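Long-range contacts in beta-galactosidase (Bacteroides thetaiotaomicron, PDB 5MUJ), which probably acts as a glycoside hydrolase with arabinofuranosidase activity in the breakdown of plant pectin, and binds chain B of rhamnogalacturonan II: residues R88-W93 with T156-V161; Y57-C62 with V77-K82; D196-E201 with P257-F262. All blocks are in the same frame, centred on the assembly; numbering follows the deposited sequence.

Interaction 1: R88-W93 with T156-V161; sequences RGYETW and TGYEAV. With RAM (alpha-L-rhamnopyranose), chain B; RAM (alpha-L-rhamnopyranose), chain C.
Tyr-90 OH donates to Glu-159 OE2 over 2.7 Å, the one direct hydrogen bond between the segments, reaching the oxygen on its anti side and 21° out of the carboxylate plane. Ring and carboxylate planes stand 76° apart, with OE2 at the phenol edge. A water donates to Tyr-90 OH at 2.7 Å and also bonds Tyr-158 OH, which lies 2.8 Å from O3 of the chain B rhamnose; either of these two hydroxyls could be the donor.

Apolar contact across the segments is slight: Tyr-90 CZ is 4.4 Å from Tyr-158 CE1. Within 156-161, Glu-159 CG lies over one face of the Tyr-158 ring, offset toward the rim.

The backbones meet through a CA-H...O contact, Thr-156 CA to Arg-88 O at 3.1 Å. Tyr-158 to Val-161 form a type II' turn with Glu-159 at its second position, and Val-161 CG2 comes within 3.1 Å of O2 of the chain C rhamnose.

In this five-bladed beta-propeller the contact joins the start of strand 90-97 to the 146-153/166-172 loop of the next blade. The chemistry is consistent with Tyr-90 acting as a second-shell residue that probably helps orient Glu-159 and, through water, the sugar-binding hydroxyl of Tyr-158.

Interaction 2: Y57-C62 with V77-K82; sequences YHKIDC and VVYNGK
Lys-59 and Tyr-79 face each other as a hydrogen-bonded antiparallel pair: Lys-59 N donates to Tyr-79 O at 2.8 Å, and Tyr-79 N returns a bond to Lys-59 O at 2.9 Å. Asp-61 and Val-77 repeat this two residues on, with Asp-61 N to Val-77 O and Val-77 N to Asp-61 O. Between them Ile-60 and Val-78 form a non-hydrogen-bonded pair whose side chains lie alongside each other. The four bonds satisfy the facing amides and carbonyls of this end of the hairpin 59-68/71-79, whose short strand segments run at 146° to one another.

Beyond the strand the pairing becomes irregular. Gly-81 N approaches Tyr-57 O at a poor angle and makes a weak bond to Tyr-79 O instead, while Gly-81 O, buried by the contact, has no partner in the model. The Lys-59 chain, bent at its last torsion (chi4 -67°), brings NZ to Lys-82 O at 2.9 Å, approaching from well above the carbonyl plane; Glu-355 O is its second acceptor. Lys-82 in turn lays CD obliquely over the Tyr-57 ring, 4.2 Å from its centroid, as an off-centre CH-pi contact, and the phenol reaches Glu-378.

On the side of the sheet that carries Lys-59, Cys-62 SG packs against Val-77 CG2 at 3.6 Å. Asp-61 belongs to the glycan pocket: OD1 takes a weak bond from Cys-62 N, and OD2 forms salt bridges with Lys-334 and Arg-357.

Backbone pairing with Val-77 thus fixes where Asp-61 stands in the strand, while the two salt bridges at OD2 hold its carboxylate among the basic residues beside the pocket.

Interaction 3: D196-E201 with P257-F262; sequences DAQWWE and PGNPVF
Trp-200 presents its indole to Pro-260, which overlaps one face with CB 4.1 Å above the ring plane and offset toward the rim; Glu-201 CB sits over the centre of the opposite face. The indole takes this place with CG between its backbone N and carbonyl carbon (chi1 73°). A cis peptide precedes Pro-260, and its ring also meets the other tryptophan: Pro-260 CD is 3.3 Å from Trp-199 CZ2, the two side chains crossing at about a right angle. The proline is therefore in contact with both indoles.

The polar part centres on one acceptor. Gln-198 OE1 receives Trp-200 NE1 at 2.8 Å in a nearly straight bond (167°), with the donor 37° out of the amide carbonyl plane. It also takes Asn-259 ND2 at 3.1 Å, this time in the plane and on a lone pair. Two donors on OE1, with NE2 bonded to Tyr-256 O, probably fix the rotation of the amide. A water bridges Trp-199 NE1 and Asn-259 O, accepting from the former and donating to the latter.

The contact joins the loop entering strand 204-212 to the loop leaving strand 254-255, the two outer strands of one propeller blade. Asn-259 is also bonded to Ile-244 O of strand 238-247, and Val-261 and Phe-262 both face Val-242 of that strand in a classic beta bulge.

How the interactions relate
Interactions 1 and 2 adjoin, their centres about 8 Å apart, because strands 71-79 and 90-97 are neighbours in one blade; from there interaction 1 reaches to the next blade through 156-161. Glu-91 O and Val-78 N probably hydrogen-bond at 2.9 Å, as do Arg-88 N and Asn-80 OD1, also at 2.9 Å. Both contribute to the glycan pocket: interaction 1 through Tyr-158 to Val-161, interaction 2 through Asp-61, whose side chain lies about 4 Å from a bound rhamnose. Interaction 3 belongs to a third blade, its centre about 25 Å from that of interaction 1 and about 29 Å from that of interaction 2. It contributes no pocket residue; the Trp-200 side chain remains about 10 Å from the bound 8PK, a modified fucopyranose.

Interaction 1: R88-W93 with T156-V161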
loop_
_atom_site.group_PDB
_atom_site.type_symbol
_atom_site.label_atom_id
_atom_site.label_comp_id
_atom_site.label_asym_id
_atom_site.label_seq_id
_atom_site.Cartn_x
_atom_site.Cartn_y
_atom_site.Cartn_z
ATOM N N ARG A 88 1.622 -19.927 5.055
ATOM C CA ARG A 88 1.050 -20.261 3.766
ATOM C C ARG A 88 1.128 -19.071 2.793
ATOM O O ARG A 88 1.381 -19.263 1.590
ATOM C CB ARG A 88 -0.398 -20.695 3.924
ATOM C CG ARG A 88 -1.084 -21.032 2.613
ATOM C CD ARG A 88 -2.442 -21.664 2.804
ATOM N NE ARG A 88 -3.067 -21.972 1.514
ATOM C CZ ARG A 88 -4.252 -22.561 1.342
ATOM N NH1 ARG A 88 -4.998 -22.899 2.400
ATOM N NH2 ARG A 88 -4.710 -22.792 0.105
ATOM N N GLY A 89 0.890 -17.867 3.312
ATOM C CA GLY A 89 0.835 -16.662 2.511
ATOM C C GLY A 89 -0.170 -15.642 3.028
ATOM O O GLY A 89 -0.665 -15.769 4.127
ATOM N N TYR A 90 -0.435 -14.628 2.230
ATOM C CA TYR A 90 -1.389 -13.587 2.521
ATOM C C TYR A 90 -2.860 -13.973 2.432
ATOM O O TYR A 90 -3.280 -14.641 1.473
ATOM C CB TYR A 90 -1.152 -12.401 1.601
ATOM C CG TYR A 90 0.043 -11.510 1.889
ATOM C CD1 TYR A 90 0.483 -11.269 3.193
ATOM C CD2 TYR A 90 0.685 -10.845 0.853
ATOM C CE1 TYR A 90 1.540 -10.414 3.461
ATOM C CE2 TYR A 90 1.768 -10.017 1.095
ATOM C CZ TYR A 90 2.194 -9.795 2.401
ATOM O OH TYR A 90 3.236 -8.954 2.654
ATOM N N GLU A 91 -3.636 -13.539 3.457
ATOM C CA GLU A 91 -5.085 -13.280 3.336
ATOM C C GLU A 91 -5.392 -11.822 3.662
ATOM O O GLU A 91 -4.571 -11.137 4.252
ATOM C CB GLU A 91 -5.935 -14.222 4.227
ATOM C CG GLU A 91 -5.801 -15.694 3.880
ATOM C CD GLU A 91 -6.684 -16.589 4.691
ATOM O OE1 GLU A 91 -6.557 -16.590 5.956
ATOM O OE2 GLU A 91 -7.532 -17.239 4.066
ATOM N N THR A 92 -6.556 -11.362 3.223
ATOM C CA THR A 92 -6.953 -10.003 3.442
ATOM C C THR A 92 -8.148 -10.047 4.401
ATOM O O THR A 92 -9.119 -10.798 4.234
ATOM C CB THR A 92 -7.320 -9.304 2.162
ATOM O OG1 THR A 92 -6.245 -9.451 1.220
ATOM C CG2 THR A 92 -7.591 -7.809 2.369
ATOM N N TRP A 93 -8.023 -9.176 5.399
ATOM C CA TRP A 93 -9.017 -9.002 6.469
ATOM C C TRP A 93 -9.524 -7.550 6.426
ATOM O O TRP A 93 -8.946 -6.637 5.828
ATOM C CB TRP A 93 -8.379 -9.314 7.836
ATOM C CG TRP A 93 -7.946 -10.710 8.043
ATOM C CD1 TRP A 93 -6.936 -11.367 7.369
ATOM C CD2 TRP A 93 -8.461 -11.652 8.969
ATOM N NE1 TRP A 93 -6.803 -12.662 7.814
ATOM C CE2 TRP A 93 -7.732 -12.871 8.805
ATOM C CE3 TRP A 93 -9.481 -11.598 9.923
ATOM C CZ2 TRP A 93 -7.996 -14.005 9.561
ATOM C CZ3 TRP A 93 -9.756 -12.719 10.650
ATOM C CH2 TRP A 93 -9.012 -13.894 10.515
ATOM N N THR A 156 4.025 -20.592 -1.442
ATOM C CA THR A 156 3.828 -20.404 -0.007
ATOM C C THR A 156 4.937 -19.483 0.508
ATOM O O THR A 156 5.773 -18.971 -0.291
ATOM C CB THR A 156 3.790 -21.746 0.747
ATOM O OG1 THR A 156 5.035 -22.423 0.569
ATOM C CG2 THR A 156 2.643 -22.618 0.257
ATOM N N GLY A 157 5.035 -19.342 1.817
ATOM C CA GLY A 157 5.996 -18.438 2.411
ATOM C C GLY A 157 5.618 -16.977 2.301
ATOM O O GLY A 157 4.464 -16.595 1.967
ATOM N N TYR A 158 6.584 -16.154 2.679
ATOM C CA TYR A 158 6.421 -14.718 2.657
ATOM C C TYR A 158 6.645 -14.128 1.248
ATOM O O TYR A 158 7.742 -14.205 0.699
ATOM C CB TYR A 158 7.360 -14.064 3.647
ATOM C CG TYR A 158 7.091 -12.589 3.871
ATOM C CD1 TYR A 158 5.976 -12.179 4.622
ATOM C CD2 TYR A 158 7.928 -11.599 3.355
ATOM C CE1 TYR A 158 5.715 -10.822 4.863
ATOM C CE2 TYR A 158 7.665 -10.246 3.577
ATOM C CZ TYR A 158 6.566 -9.861 4.338
ATOM O OH TYR A 158 6.333 -8.521 4.558
ATOM N N GLU A 159 5.597 -13.526 0.712
ATOM C CA GLU A 159 5.589 -12.855 -0.580
ATOM C C GLU A 159 6.116 -13.780 -1.683
ATOM O O GLU A 159 5.546 -14.839 -1.880
ATOM C CB GLU A 159 6.253 -11.475 -0.491
ATOM C CG GLU A 159 5.462 -10.521 0.418
ATOM C CD GLU A 159 5.779 -9.037 0.281
ATOM O OE1 GLU A 159 6.861 -8.685 -0.235
ATOM O OE2 GLU A 159 4.961 -8.200 0.744
ATOM N N ALA A 160 7.211 -13.393 -2.345
ATOM C CA ALA A 160 7.674 -14.057 -3.542
ATOM C C ALA A 160 8.778 -15.055 -3.284
ATOM O O ALA A 160 9.458 -15.443 -4.210
ATOM C CB ALA A 160 8.111 -13.044 -4.593
ATOM N N VAL A 161 8.976 -15.482 -2.045
ATOM C CA VAL A 161 10.081 -16.412 -1.740
ATOM C C VAL A 161 10.026 -17.776 -2.478
ATOM O O VAL A 161 11.085 -18.324 -2.805
ATOM C CB VAL A 161 10.221 -16.611 -0.201
ATOM C CG1 VAL A 161 9.050 -17.392 0.372
ATOM C CG2 VAL A 161 11.537 -17.284 0.162
HETATM C C1 RAM B . 10.168 -6.520 1.553
HETATM C C2 RAM B . 8.675 -6.383 1.700
HETATM C C3 RAM B . 8.357 -6.208 3.183
HETATM C C4 RAM B . 9.113 -4.975 3.681
HETATM C C5 RAM B . 10.627 -4.974 3.427
HETATM C C6 RAM B . 11.231 -3.586 3.556
HETATM O O2 RAM B . 8.243 -5.239 0.916
HETATM O O3 RAM B . 6.952 -6.080 3.419
HETATM O O4 RAM B . 8.968 -4.906 5.090
HETATM O O5 RAM B . 11.048 -5.560 2.169
HETATM C C1 RAM C . 16.361 -17.990 -1.094
HETATM C C2 RAM C . 15.170 -17.204 -0.616
HETATM C C3 RAM C . 15.445 -15.718 -0.647
HETATM C C4 RAM C . 15.879 -15.306 -2.060
HETATM C C5 RAM C . 17.000 -16.181 -2.632
HETATM C C6 RAM C . 17.150 -16.004 -4.144
HETATM O O2 RAM C . 14.120 -17.546 -1.529
HETATM O O3 RAM C . 14.238 -15.052 -0.245
HETATM O O4 RAM C . 16.390 -14.047 -1.617
HETATM O O5 RAM C . 16.767 -17.570 -2.406
HETATM O O HOH W 1 3.781 -7.927 5.039
#

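Interaction 2: Y57-C62 with V77-K82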
loop_
_atom_site.group_PDB
_atom_site.type_symbol
_atom_site.label_atom_id
_atom_site.label_comp_id
_atom_site.label_asym_id
_atom_site.label_seq_id
_atom_site.Cartn_x
_atom_site.Cartn_y
_atom_site.Cartn_z
ATOM N N TYR A 57 3.279 -15.778 15.292
ATOM C CA TYR A 57 3.140 -16.525 14.036
ATOM C C TYR A 57 2.074 -15.899 13.118
ATOM O O TYR A 57 1.469 -16.568 12.251
ATOM C CB TYR A 57 2.880 -18.000 14.367
ATOM C CG TYR A 57 4.032 -18.569 15.135
ATOM C CD1 TYR A 57 4.179 -18.327 16.506
ATOM C CD2 TYR A 57 5.039 -19.269 14.474
ATOM C CE1 TYR A 57 5.288 -18.790 17.187
ATOM C CE2 TYR A 57 6.148 -19.739 15.147
ATOM C CZ TYR A 57 6.264 -19.512 16.505
ATOM O OH TYR A 57 7.377 -19.978 17.161
ATOM N N HIS A 58 1.883 -14.595 13.257
ATOM C CA HIS A 58 1.092 -13.795 12.344
ATOM C C HIS A 58 1.769 -12.452 12.234
ATOM O O HIS A 58 2.347 -11.931 13.222
ATOM C CB HIS A 58 -0.386 -13.636 12.780
ATOM C CG HIS A 58 -1.136 -14.930 12.873
ATOM N ND1 HIS A 58 -1.862 -15.463 11.826
ATOM C CD2 HIS A 58 -1.275 -15.799 13.899
ATOM C CE1 HIS A 58 -2.402 -16.608 12.206
ATOM N NE2 HIS A 58 -2.061 -16.835 13.457
ATOM N N LYS A 59 1.701 -11.879 11.035
ATOM C CA LYS A 59 2.197 -10.554 10.760
ATOM C C LYS A 59 1.119 -9.796 10.010
ATOM O O LYS A 59 0.494 -10.343 9.115
ATOM C CB LYS A 59 3.476 -10.638 9.908
ATOM C CG LYS A 59 4.590 -11.433 10.556
ATOM C CD LYS A 59 5.798 -11.598 9.617
ATOM C CE LYS A 59 6.847 -12.612 10.069
ATOM N NZ LYS A 59 7.587 -12.215 11.304
ATOM N N ILE A 60 0.952 -8.523 10.343
ATOM C CA ILE A 60 -0.135 -7.680 9.842
ATOM C C ILE A 60 0.445 -6.435 9.133
ATOM O O ILE A 60 1.281 -5.731 9.708
ATOM C CB ILE A 60 -1.074 -7.280 11.011
ATOM C CG1 ILE A 60 -1.885 -8.516 11.443
ATOM C CG2 ILE A 60 -1.983 -6.129 10.595
ATOM C CD1 ILE A 60 -2.761 -8.301 12.663
ATOM N N ASP A 61 -0.074 -6.120 7.945
ATOM C CA ASP A 61 0.503 -5.061 7.102
ATOM C C ASP A 61 -0.538 -4.474 6.145
ATOM O O ASP A 61 -1.709 -4.943 6.086
ATOM C CB ASP A 61 1.689 -5.716 6.326
ATOM C CG ASP A 61 2.718 -4.758 5.765
ATOM O OD1 ASP A 61 2.505 -3.548 5.610
ATOM O OD2 ASP A 61 3.804 -5.273 5.437
ATOM N N CYS A 62 -0.129 -3.455 5.415
ATOM C CA CYS A 62 -0.779 -2.998 4.198
ATOM C C CYS A 62 -2.174 -2.447 4.436
ATOM O O CYS A 62 -3.126 -2.977 3.906
ATOM C CB CYS A 62 -0.882 -4.123 3.157
ATOM S SG CYS A 62 0.649 -4.902 2.605
ATOM N N VAL A 77 -3.516 -7.021 5.301
ATOM C CA VAL A 77 -3.109 -8.366 4.984
ATOM C C VAL A 77 -2.503 -9.023 6.231
ATOM O O VAL A 77 -1.907 -8.358 7.096
ATOM C CB VAL A 77 -2.135 -8.422 3.770
ATOM C CG1 VAL A 77 -2.802 -7.715 2.588
ATOM C CG2 VAL A 77 -0.752 -7.845 4.112
ATOM N N VAL A 78 -2.704 -10.318 6.324
ATOM C CA VAL A 78 -2.142 -11.144 7.344
ATOM C C VAL A 78 -1.270 -12.235 6.649
ATOM O O VAL A 78 -1.706 -12.932 5.712
ATOM C CB VAL A 78 -3.240 -11.840 8.167
ATOM C CG1 VAL A 78 -2.653 -12.887 9.091
ATOM C CG2 VAL A 78 -4.059 -10.814 8.978
ATOM N N TYR A 79 -0.064 -12.393 7.142
ATOM C CA TYR A 79 0.818 -13.530 6.790
ATOM C C TYR A 79 0.877 -14.414 8.022
ATOM O O TYR A 79 1.112 -13.892 9.129
ATOM C CB TYR A 79 2.217 -13.032 6.415
ATOM C CG TYR A 79 3.227 -14.149 6.326
ATOM C CD1 TYR A 79 3.199 -15.050 5.257
ATOM C CD2 TYR A 79 4.185 -14.326 7.297
ATOM C CE1 TYR A 79 4.086 -16.098 5.194
ATOM C CE2 TYR A 79 5.102 -15.364 7.226
ATOM C CZ TYR A 79 5.042 -16.252 6.164
ATOM O OH TYR A 79 5.937 -17.287 6.027
ATOM N N ASN A 80 0.598 -15.704 7.866
ATOM C CA ASN A 80 0.382 -16.595 9.023
ATOM C C ASN A 80 1.589 -17.455 9.338
ATOM O O ASN A 80 1.487 -18.677 9.517
ATOM C CB ASN A 80 -0.875 -17.447 8.854
ATOM C CG ASN A 80 -0.797 -18.377 7.657
ATOM O OD1 ASN A 80 0.004 -18.172 6.739
ATOM N ND2 ASN A 80 -1.650 -19.374 7.639
ATOM N N GLY A 81 2.728 -16.784 9.438
ATOM C CA GLY A 81 3.990 -17.419 9.787
ATOM C C GLY A 81 4.848 -16.454 10.588
ATOM O O GLY A 81 4.620 -15.252 10.547
ATOM N N LYS A 82 5.836 -16.999 11.293
ATOM C CA LYS A 82 6.904 -16.211 11.959
ATOM C C LYS A 82 8.115 -15.899 11.078
ATOM O O LYS A 82 8.758 -14.862 11.234
ATOM C CB LYS A 82 7.406 -16.955 13.202
ATOM C CG LYS A 82 8.393 -16.162 14.042
ATOM C CD LYS A 82 8.703 -16.809 15.381
ATOM C CE LYS A 82 9.610 -15.907 16.207
ATOM N NZ LYS A 82 11.003 -15.870 15.701
#

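Interaction 3: D196-E201 with P257-F262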
loop_
_atom_site.group_PDB
_atom_site.type_symbol
_atom_site.label_atom_id
_atom_site.label_comp_id
_atom_site.label_asym_id
_atom_site.label_seq_id
_atom_site.Cartn_x
_atom_site.Cartn_y
_atom_site.Cartn_z
ATOM N N ASP A 196 3.784 -7.950 -23.077
ATOM C CA ASP A 196 4.048 -6.510 -22.912
ATOM C C ASP A 196 4.638 -6.117 -21.550
ATOM O O ASP A 196 4.739 -4.928 -21.262
ATOM C CB ASP A 196 2.758 -5.718 -23.171
ATOM C CG ASP A 196 1.653 -6.056 -22.202
ATOM O OD1 ASP A 196 1.160 -7.207 -22.250
ATOM O OD2 ASP A 196 1.276 -5.181 -21.383
ATOM N N ALA A 197 5.055 -7.093 -20.743
ATOM C CA ALA A 197 5.770 -6.807 -19.490
ATOM C C ALA A 197 7.097 -6.104 -19.756
ATOM O O ALA A 197 7.810 -6.440 -20.710
ATOM C CB ALA A 197 6.028 -8.075 -18.704
ATOM N N GLN A 198 7.407 -5.134 -18.903
ATOM C CA GLN A 198 8.592 -4.295 -19.037
ATOM C C GLN A 198 9.714 -4.706 -18.067
ATOM O O GLN A 198 9.485 -5.482 -17.118
ATOM C CB GLN A 198 8.188 -2.849 -18.820
ATOM C CG GLN A 198 7.203 -2.328 -19.853
ATOM C CD GLN A 198 6.533 -1.047 -19.415
ATOM O OE1 GLN A 198 6.183 -0.907 -18.237
ATOM N NE2 GLN A 198 6.341 -0.114 -20.338
ATOM N N TRP A 199 10.937 -4.215 -18.316
ATOM C CA TRP A 199 12.101 -4.628 -17.524
ATOM C C TRP A 199 11.921 -4.495 -16.004
ATOM O O TRP A 199 12.343 -5.356 -15.257
ATOM C CB TRP A 199 13.384 -3.880 -17.967
ATOM C CG TRP A 199 13.403 -2.350 -17.757
ATOM C CD1 TRP A 199 13.021 -1.386 -18.660
ATOM C CD2 TRP A 199 13.779 -1.626 -16.553
ATOM N NE1 TRP A 199 13.217 -0.149 -18.145
ATOM C CE2 TRP A 199 13.657 -0.260 -16.845
ATOM C CE3 TRP A 199 14.278 -2.011 -15.306
ATOM C CZ2 TRP A 199 13.939 0.734 -15.888
ATOM C CZ3 TRP A 199 14.560 -1.049 -14.385
ATOM C CH2 TRP A 199 14.415 0.313 -14.679
ATOM N N TRP A 200 11.305 -3.405 -15.598
ATOM C CA TRP A 200 11.181 -3.046 -14.168
ATOM C C TRP A 200 10.247 -3.914 -13.336
ATOM O O TRP A 200 10.227 -3.787 -12.097
ATOM C CB TRP A 200 10.775 -1.590 -14.112
ATOM C CG TRP A 200 9.364 -1.370 -14.505
ATOM C CD1 TRP A 200 8.879 -1.198 -15.751
ATOM C CD2 TRP A 200 8.223 -1.285 -13.625
ATOM N NE1 TRP A 200 7.533 -1.050 -15.741
ATOM C CE2 TRP A 200 7.091 -1.090 -14.437
ATOM C CE3 TRP A 200 8.052 -1.397 -12.245
ATOM C CZ2 TRP A 200 5.793 -0.977 -13.909
ATOM C CZ3 TRP A 200 6.761 -1.272 -11.722
ATOM C CH2 TRP A 200 5.658 -1.072 -12.548
ATOM N N GLU A 201 9.486 -4.784 -13.994
ATOM C CA GLU A 201 8.482 -5.635 -13.341
ATOM C C GLU A 201 8.704 -7.115 -13.674
ATOM O O GLU A 201 7.840 -7.903 -13.457
ATOM C CB GLU A 201 7.074 -5.185 -13.765
ATOM C CG GLU A 201 6.796 -5.445 -15.242
ATOM C CD GLU A 201 5.438 -5.031 -15.731
ATOM O OE1 GLU A 201 4.456 -5.186 -14.969
ATOM O OE2 GLU A 201 5.351 -4.602 -16.917
ATOM N N PRO A 257 4.026 3.574 -21.504
ATOM C CA PRO A 257 5.274 3.358 -22.214
ATOM C C PRO A 257 6.478 3.959 -21.531
ATOM O O PRO A 257 7.565 3.458 -21.740
ATOM C CB PRO A 257 5.039 4.073 -23.541
ATOM C CG PRO A 257 3.614 3.892 -23.785
ATOM C CD PRO A 257 3.017 4.157 -22.415
ATOM N N GLY A 258 6.283 5.017 -20.737
ATOM C CA GLY A 258 7.371 5.676 -20.022
ATOM C C GLY A 258 7.736 5.100 -18.666
ATOM O O GLY A 258 8.506 5.719 -17.939
ATOM N N ASN A 259 7.231 3.908 -18.332
ATOM C CA ASN A 259 7.596 3.248 -17.065
ATOM C C ASN A 259 9.092 2.891 -16.938
ATOM O O ASN A 259 9.781 2.657 -17.986
ATOM C CB ASN A 259 6.831 1.948 -16.893
ATOM C CG ASN A 259 5.415 2.152 -16.441
ATOM O OD1 ASN A 259 5.096 3.191 -15.878
ATOM N ND2 ASN A 259 4.538 1.179 -16.718
ATOM N N PRO A 260 9.639 2.824 -15.714
ATOM C CA PRO A 260 8.984 3.230 -14.432
ATOM C C PRO A 260 8.938 4.751 -14.281
ATOM O O PRO A 260 9.782 5.448 -14.825
ATOM C CB PRO A 260 9.874 2.573 -13.356
ATOM C CG PRO A 260 11.198 2.311 -14.022
ATOM C CD PRO A 260 10.973 2.210 -15.515
ATOM N N VAL A 261 7.954 5.282 -13.552
ATOM C CA VAL A 261 7.822 6.728 -13.389
ATOM C C VAL A 261 8.449 7.265 -12.078
ATOM O O VAL A 261 8.542 8.474 -11.900
ATOM C CB VAL A 261 6.348 7.175 -13.426
ATOM C CG1 VAL A 261 5.719 6.795 -14.750
ATOM C CG2 VAL A 261 5.545 6.638 -12.226
ATOM N N PHE A 262 8.844 6.372 -11.178
ATOM C CA PHE A 262 9.448 6.805 -9.931
ATOM C C PHE A 262 10.293 5.707 -9.345
ATOM O O PHE A 262 9.811 4.617 -9.132
ATOM C CB PHE A 262 8.363 7.188 -8.931
ATOM C CG PHE A 262 8.880 7.915 -7.730
ATOM C CD1 PHE A 262 9.643 9.078 -7.840
ATOM C CD2 PHE A 262 8.543 7.461 -6.478
ATOM C CE1 PHE A 262 10.100 9.747 -6.714
ATOM C CE2 PHE A 262 8.999 8.109 -5.355
ATOM C CZ PHE A 262 9.779 9.253 -5.459
HETATM O O HOH W 2 12.486 2.512 -18.741
#